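Local coordinates for XPF endonuclease (Aeropyrum pernix, PDB 2BGW), which is a magnesium-binding, structure-specific XPF-family endonuclease of nucleotide excision repair that probably cuts DNA near junctions between double- and single-stranded regions, at residues V15-S20 with G41-S46; S20-I25 with V51-S56. One frame throughout, in Å; residues are numbered along the deposited sequence.

In the fold
Contacts 1 and 2 share Ser-20 and build one magnesium-binding corner of the PD-(D/E)XK-type nuclease domain, their centres about 7 Å apart. Contact 1 sets the loop leading to helix 22-28 against the start of strand 43-46; contact 2 sets the first turn of that helix against the neighbouring antiparallel strand 49-55. Asp-42 of contact 1 and Glu-52 of contact 2 both bind the magnesium ion, and a probable hydrogen bond from Arg-53 N to Asp-42 OD2 (2.6 Å) ties the two together. Between the contacts Tyr-43 also packs on Val-22. The bound nucleic acid comes no nearer than about 14 Å to either contact.

Contact 1: residues V15-S20 with G41-S46; sequences VREERS and GDYLVS. With MG (magnesium ion), chain E; SO4 (sulfate ion), chain H.
Glu-17 reaches Tyr-43 because its CG stands trans to the backbone nitrogen (chi1 169°) and its chain then bends at chi2 (74°), swinging the carboxylate across the end of the phenol. The two side chains meet at about a right angle, carboxylate and ring planes 78° apart, with OE2 at the ring edge. Tyr-43 OH donates a 2.7 Å hydrogen bond to the anti lone pair of Glu-17 OE2. The same oxygen accepts from Ser-20 OG at 2.6 Å, this time from well above the carboxylate plane, so two hydroxyls grip one oxygen from different directions. A glutamate suits the place: long enough to reach the phenol, it packs its own CB on Asp-42 CB at 3.9 Å. Asp-42 and Tyr-43 lie together opposite Val-51, a classic beta bulge; Gly-41 and Asp-42 are the Gly-Asp pair that opens the XPF nuclease signature. Asp-42 sends OD2 to the magnesium ion, 2.4 Å away, and that oxygen also accepts from Arg-53 N; Gly-41 N donates to a sulfate ion, probably from the crystallisation liquor. Replacing Glu-17 by an alanine would probably leave the Tyr-43 and Ser-20 hydroxyls without their common acceptor and the phenol less firmly placed. Glu-17 OE1 lies 4.4 Å from Asp-42 OD2, a closeness of carboxylates that the two donors on OE2 and the magnesium ion on Asp-42 probably offset, with Glu-17 as a second-shell residue.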
loop_
_atom_site.group_PDB
_atom_site.type_symbol
_atom_site.label_atom_id
_atom_site.label_comp_id
_atom_site.label_asym_id
_atom_site.label_seq_id
_atom_site.Cartn_x
_atom_site.Cartn_y
_atom_site.Cartn_z
ATOM N N VAL A 15 -11.862 -10.185 -5.415
ATOM C CA VAL A 15 -13.166 -10.416 -6.029
ATOM C C VAL A 15 -14.050 -9.171 -6.121
ATOM O O VAL A 15 -14.664 -8.929 -7.161
ATOM C CB VAL A 15 -13.906 -11.531 -5.306
ATOM C CG1 VAL A 15 -15.367 -11.602 -5.785
ATOM C CG2 VAL A 15 -13.165 -12.859 -5.543
ATOM N N ARG A 16 -14.121 -8.398 -5.037
ATOM C CA ARG A 16 -14.904 -7.157 -5.017
ATOM C C ARG A 16 -14.508 -6.249 -6.197
ATOM O O ARG A 16 -15.308 -5.436 -6.656
ATOM C CB ARG A 16 -14.797 -6.435 -3.653
ATOM C CG ARG A 16 -15.604 -7.100 -2.468
ATOM C CD ARG A 16 -15.163 -6.586 -1.035
ATOM N NE ARG A 16 -16.174 -6.853 0.035
ATOM C CZ ARG A 16 -16.054 -6.550 1.351
ATOM N NH1 ARG A 16 -14.955 -5.945 1.845
ATOM N NH2 ARG A 16 -17.046 -6.862 2.196
ATOM N N GLU A 17 -13.295 -6.438 -6.721
ATOM C CA GLU A 17 -12.773 -5.645 -7.847
ATOM C C GLU A 17 -12.959 -6.295 -9.197
ATOM O O GLU A 17 -13.053 -5.622 -10.205
ATOM C CB GLU A 17 -11.291 -5.394 -7.651
ATOM C CG GLU A 17 -10.618 -4.837 -8.857
ATOM C CD GLU A 17 -10.949 -3.389 -9.085
ATOM O OE1 GLU A 17 -11.769 -2.837 -8.328
ATOM O OE2 GLU A 17 -10.378 -2.796 -10.018
ATOM N N GLU A 18 -12.958 -7.617 -9.207
ATOM C CA GLU A 18 -13.231 -8.438 -10.388
ATOM C C GLU A 18 -14.154 -7.811 -11.463
ATOM O O GLU A 18 -13.952 -8.036 -12.649
ATOM C CB GLU A 18 -13.833 -9.743 -9.878
ATOM C CG GLU A 18 -13.656 -10.957 -10.742
ATOM C CD GLU A 18 -14.124 -12.231 -10.034
ATOM O OE1 GLU A 18 -14.463 -12.167 -8.820
ATOM O OE2 GLU A 18 -14.134 -13.300 -10.699
ATOM N N ARG A 19 -15.157 -7.048 -11.020
ATOM C CA ARG A 19 -16.195 -6.405 -11.849
ATOM C C ARG A 19 -15.666 -5.340 -12.817
ATOM O O ARG A 19 -16.175 -5.208 -13.941
ATOM C CB ARG A 19 -17.221 -5.715 -10.929
ATOM N N SER A 20 -14.692 -4.552 -12.335
ATOM C CA SER A 20 -13.971 -3.508 -13.060
ATOM C C SER A 20 -13.736 -3.778 -14.524
ATOM O O SER A 20 -13.529 -4.922 -14.916
ATOM C CB SER A 20 -12.573 -3.398 -12.457
ATOM O OG SER A 20 -12.437 -2.296 -11.595
ATOM N N GLY A 41 -7.203 -4.852 -0.040
ATOM C CA GLY A 41 -6.809 -4.187 -1.272
ATOM C C GLY A 41 -7.352 -4.901 -2.483
ATOM O O GLY A 41 -8.029 -5.915 -2.346
ATOM N N ASP A 42 -7.023 -4.409 -3.675
ATOM C CA ASP A 42 -7.703 -4.867 -4.881
ATOM C C ASP A 42 -6.800 -5.590 -5.807
ATOM O O ASP A 42 -7.254 -6.451 -6.549
ATOM C CB ASP A 42 -8.359 -3.713 -5.641
ATOM C CG ASP A 42 -9.172 -2.802 -4.736
ATOM O OD1 ASP A 42 -9.781 -3.302 -3.744
ATOM O OD2 ASP A 42 -9.177 -1.576 -4.999
ATOM N N TYR A 43 -5.526 -5.237 -5.788
ATOM C CA TYR A 43 -4.578 -5.920 -6.636
ATOM C C TYR A 43 -3.329 -6.270 -5.872
ATOM O O TYR A 43 -2.704 -5.395 -5.294
ATOM C CB TYR A 43 -4.217 -5.058 -7.839
ATOM C CG TYR A 43 -5.352 -4.864 -8.768
ATOM C CD1 TYR A 43 -6.230 -3.801 -8.595
ATOM C CD2 TYR A 43 -5.580 -5.739 -9.801
ATOM C CE1 TYR A 43 -7.304 -3.607 -9.437
ATOM C CE2 TYR A 43 -6.642 -5.557 -10.659
ATOM C CZ TYR A 43 -7.501 -4.486 -10.460
ATOM O OH TYR A 43 -8.569 -4.286 -11.283
ATOM N N LEU A 44 -2.980 -7.553 -5.873
ATOM C CA LEU A 44 -1.697 -7.989 -5.364
ATOM C C LEU A 44 -0.657 -7.987 -6.499
ATOM O O LEU A 44 -0.729 -8.766 -7.452
ATOM C CB LEU A 44 -1.818 -9.368 -4.688
ATOM C CG LEU A 44 -0.503 -9.867 -4.066
ATOM C CD1 LEU A 44 -0.131 -9.128 -2.788
ATOM C CD2 LEU A 44 -0.526 -11.333 -3.836
ATOM N N VAL A 45 0.339 -7.135 -6.372
ATOM C CA VAL A 45 1.269 -6.880 -7.459
ATOM C C VAL A 45 2.602 -7.654 -7.365
ATOM O O VAL A 45 3.092 -8.172 -8.346
ATOM C CB VAL A 45 1.488 -5.365 -7.580
ATOM C CG1 VAL A 45 2.661 -5.053 -8.460
ATOM C CG2 VAL A 45 0.252 -4.754 -8.125
ATOM N N SER A 46 3.195 -7.718 -6.193
ATOM C CA SER A 46 4.405 -8.461 -5.999
ATOM C C SER A 46 4.252 -8.858 -4.553
ATOM O O SER A 46 3.238 -8.526 -3.952
ATOM C CB SER A 46 5.617 -7.561 -6.232
ATOM O OG SER A 46 5.930 -6.760 -5.102
HETATM MG MG MG E . -11.078 -0.481 -3.934
HETATM S S SO4 H . -9.831 -3.411 2.658
HETATM O O1 SO4 H . -10.352 -4.796 2.733
HETATM O O2 SO4 H . -8.476 -3.389 2.100
HETATM O O3 SO4 H . -10.587 -2.654 1.660
HETATM O O4 SO4 H . -9.877 -2.752 3.999
#

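Contact 2: residues S20-I25 with V51-S56; sequences SPVPSI and VERKTS. With MG (magnesium ion), chain E; SO4 (sulfate ion), chain G.
Val-22 and Arg-53 run antiparallel alongside one another, and the tight part of this contact lies over one face of the guanidinium: CG2 of the buried Val-22 rests 3.5 Å from Arg-53 NE, and Ser-20 OG, its hydroxyl already given to Glu-17, comes within 2.7 Å of Arg-53 NH1 at an angle poor for a hydrogen bond. A beta-branched valine fits, since it offers a compact methyl to a flat, extended group. Arg-53 CG is trans to its backbone nitrogen (chi1 178°) and the chain runs straight from CG to NE, carrying the guanidinium from strand 49-55 to the start of helix 22-28. The looser side is toward the exposed Pro-21, which comes no closer than 4.0 Å, through its CD, to O3 of a sulfate probably taken from the crystallisation liquor. That ion sits at the guanidinium edge: Arg-53 NH1 donates to its O1 at 2.8 Å, and the NH2 bond to O3 is weak. NH2 has a firmer mate in its salt bridge to Glu-87. Across the strand, Glu-52 OE2 binds the magnesium ion at 2.3 Å, and Arg-53 O lies 2.6 Å from it. Glu-52, Arg-53 and Lys-54 form the ERK sequence of the XPF nuclease motif. Arg-53 thus serves the metal through its backbone while its side chain presents a positive edge to an anion, consistent with a pocket where phosphate could bind.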
loop_
_atom_site.group_PDB
_atom_site.type_symbol
_atom_site.label_atom_id
_atom_site.label_comp_id
_atom_site.label_asym_id
_atom_site.label_seq_id
_atom_site.Cartn_x
_atom_site.Cartn_y
_atom_site.Cartn_z
ATOM N N SER A 20 -14.692 -4.552 -12.335
ATOM C CA SER A 20 -13.971 -3.508 -13.060
ATOM C C SER A 20 -13.736 -3.778 -14.524
ATOM O O SER A 20 -13.529 -4.922 -14.916
ATOM C CB SER A 20 -12.573 -3.398 -12.457
ATOM O OG SER A 20 -12.437 -2.296 -11.595
ATOM N N PRO A 21 -13.673 -2.714 -15.338
ATOM C CA PRO A 21 -13.106 -2.871 -16.663
ATOM C C PRO A 21 -11.635 -3.248 -16.561
ATOM O O PRO A 21 -11.099 -3.831 -17.504
ATOM C CB PRO A 21 -13.225 -1.478 -17.262
ATOM C CG PRO A 21 -14.259 -0.820 -16.487
ATOM C CD PRO A 21 -14.110 -1.334 -15.104
ATOM N N VAL A 22 -11.011 -2.950 -15.420
ATOM C CA VAL A 22 -9.569 -3.105 -15.243
ATOM C C VAL A 22 -8.970 -4.480 -15.564
ATOM O O VAL A 22 -8.047 -4.536 -16.375
ATOM C CB VAL A 22 -9.101 -2.639 -13.874
ATOM C CG1 VAL A 22 -7.608 -2.528 -13.848
ATOM C CG2 VAL A 22 -9.713 -1.306 -13.555
ATOM N N PRO A 23 -9.451 -5.576 -14.933
ATOM C CA PRO A 23 -8.911 -6.904 -15.262
ATOM C C PRO A 23 -8.813 -7.269 -16.744
ATOM O O PRO A 23 -7.765 -7.751 -17.169
ATOM C CB PRO A 23 -9.843 -7.859 -14.526
ATOM C CG PRO A 23 -10.252 -7.075 -13.334
ATOM C CD PRO A 23 -10.439 -5.668 -13.849
ATOM N N SER A 24 -9.868 -7.039 -17.526
ATOM C CA SER A 24 -9.837 -7.333 -18.983
ATOM C C SER A 24 -8.802 -6.514 -19.694
ATOM O O SER A 24 -8.130 -7.002 -20.594
ATOM C CB SER A 24 -11.183 -7.062 -19.632
ATOM O OG SER A 24 -12.202 -7.601 -18.811
ATOM N N ILE A 25 -8.672 -5.259 -19.291
ATOM C CA ILE A 25 -7.609 -4.430 -19.835
ATOM C C ILE A 25 -6.252 -5.025 -19.482
ATOM O O ILE A 25 -5.394 -5.165 -20.356
ATOM C CB ILE A 25 -7.721 -2.966 -19.404
ATOM C CG1 ILE A 25 -9.089 -2.413 -19.786
ATOM C CG2 ILE A 25 -6.665 -2.144 -20.108
ATOM C CD1 ILE A 25 -9.373 -1.050 -19.203
ATOM N N VAL A 51 -2.113 -2.874 -4.013
ATOM C CA VAL A 51 -2.734 -1.782 -4.746
ATOM C C VAL A 51 -4.207 -1.723 -4.379
ATOM O O VAL A 51 -4.910 -2.753 -4.376
ATOM C CB VAL A 51 -2.604 -1.993 -6.285
ATOM C CG1 VAL A 51 -3.544 -1.077 -7.075
ATOM C CG2 VAL A 51 -1.184 -1.786 -6.730
ATOM N N GLU A 52 -4.666 -0.514 -4.082
ATOM C CA GLU A 52 -6.048 -0.248 -3.722
ATOM C C GLU A 52 -6.516 0.702 -4.789
ATOM O O GLU A 52 -5.914 1.739 -4.988
ATOM C CB GLU A 52 -6.086 0.385 -2.308
ATOM C CG GLU A 52 -7.421 0.883 -1.760
ATOM C CD GLU A 52 -8.601 -0.046 -2.058
ATOM O OE1 GLU A 52 -8.479 -1.290 -1.921
ATOM O OE2 GLU A 52 -9.678 0.485 -2.420
ATOM N N ARG A 53 -7.549 0.325 -5.525
ATOM C CA ARG A 53 -8.035 1.136 -6.649
ATOM C C ARG A 53 -9.258 1.891 -6.218
ATOM O O ARG A 53 -10.171 1.307 -5.653
ATOM C CB ARG A 53 -8.409 0.275 -7.847
ATOM C CG ARG A 53 -8.945 1.065 -9.002
ATOM C CD ARG A 53 -9.695 0.165 -9.960
ATOM N NE ARG A 53 -10.424 0.902 -10.991
ATOM C CZ ARG A 53 -11.749 0.875 -11.144
ATOM N NH1 ARG A 53 -12.501 0.142 -10.339
ATOM N NH2 ARG A 53 -12.328 1.567 -12.117
ATOM N N LYS A 54 -9.279 3.187 -6.506
ATOM C CA LYS A 54 -10.393 4.048 -6.131
ATOM C C LYS A 54 -10.655 5.098 -7.195
ATOM O O LYS A 54 -9.722 5.766 -7.653
ATOM C CB LYS A 54 -10.055 4.724 -4.813
ATOM C CG LYS A 54 -11.052 4.449 -3.765
ATOM C CD LYS A 54 -10.396 4.056 -2.497
ATOM C CE LYS A 54 -11.323 3.125 -1.771
ATOM N NZ LYS A 54 -10.956 3.170 -0.363
ATOM N N THR A 55 -11.916 5.219 -7.603
ATOM C CA THR A 55 -12.355 6.322 -8.479
ATOM C C THR A 55 -12.223 7.626 -7.697
ATOM O O THR A 55 -12.389 7.640 -6.457
ATOM C CB THR A 55 -13.827 6.209 -8.843
ATOM O OG1 THR A 55 -14.568 6.006 -7.643
ATOM C CG2 THR A 55 -14.105 5.068 -9.821
ATOM N N SER A 56 -11.931 8.727 -8.376
ATOM C CA SER A 56 -11.664 9.933 -7.614
ATOM C C SER A 56 -12.793 10.180 -6.622
ATOM O O SER A 56 -12.536 10.568 -5.468
ATOM C CB SER A 56 -11.431 11.145 -8.495
ATOM O OG SER A 56 -12.274 11.104 -9.624
HETATM MG MG MG E . -11.078 -0.481 -3.934
HETATM S S SO4 G . -15.996 0.195 -10.963
HETATM O O1 SO4 G . -15.056 -0.902 -10.746
HETATM O O2 SO4 G . -15.872 1.120 -9.827
HETATM O O3 SO4 G . -15.674 0.911 -12.210
HETATM O O4 SO4 G . -17.327 -0.414 -11.089
#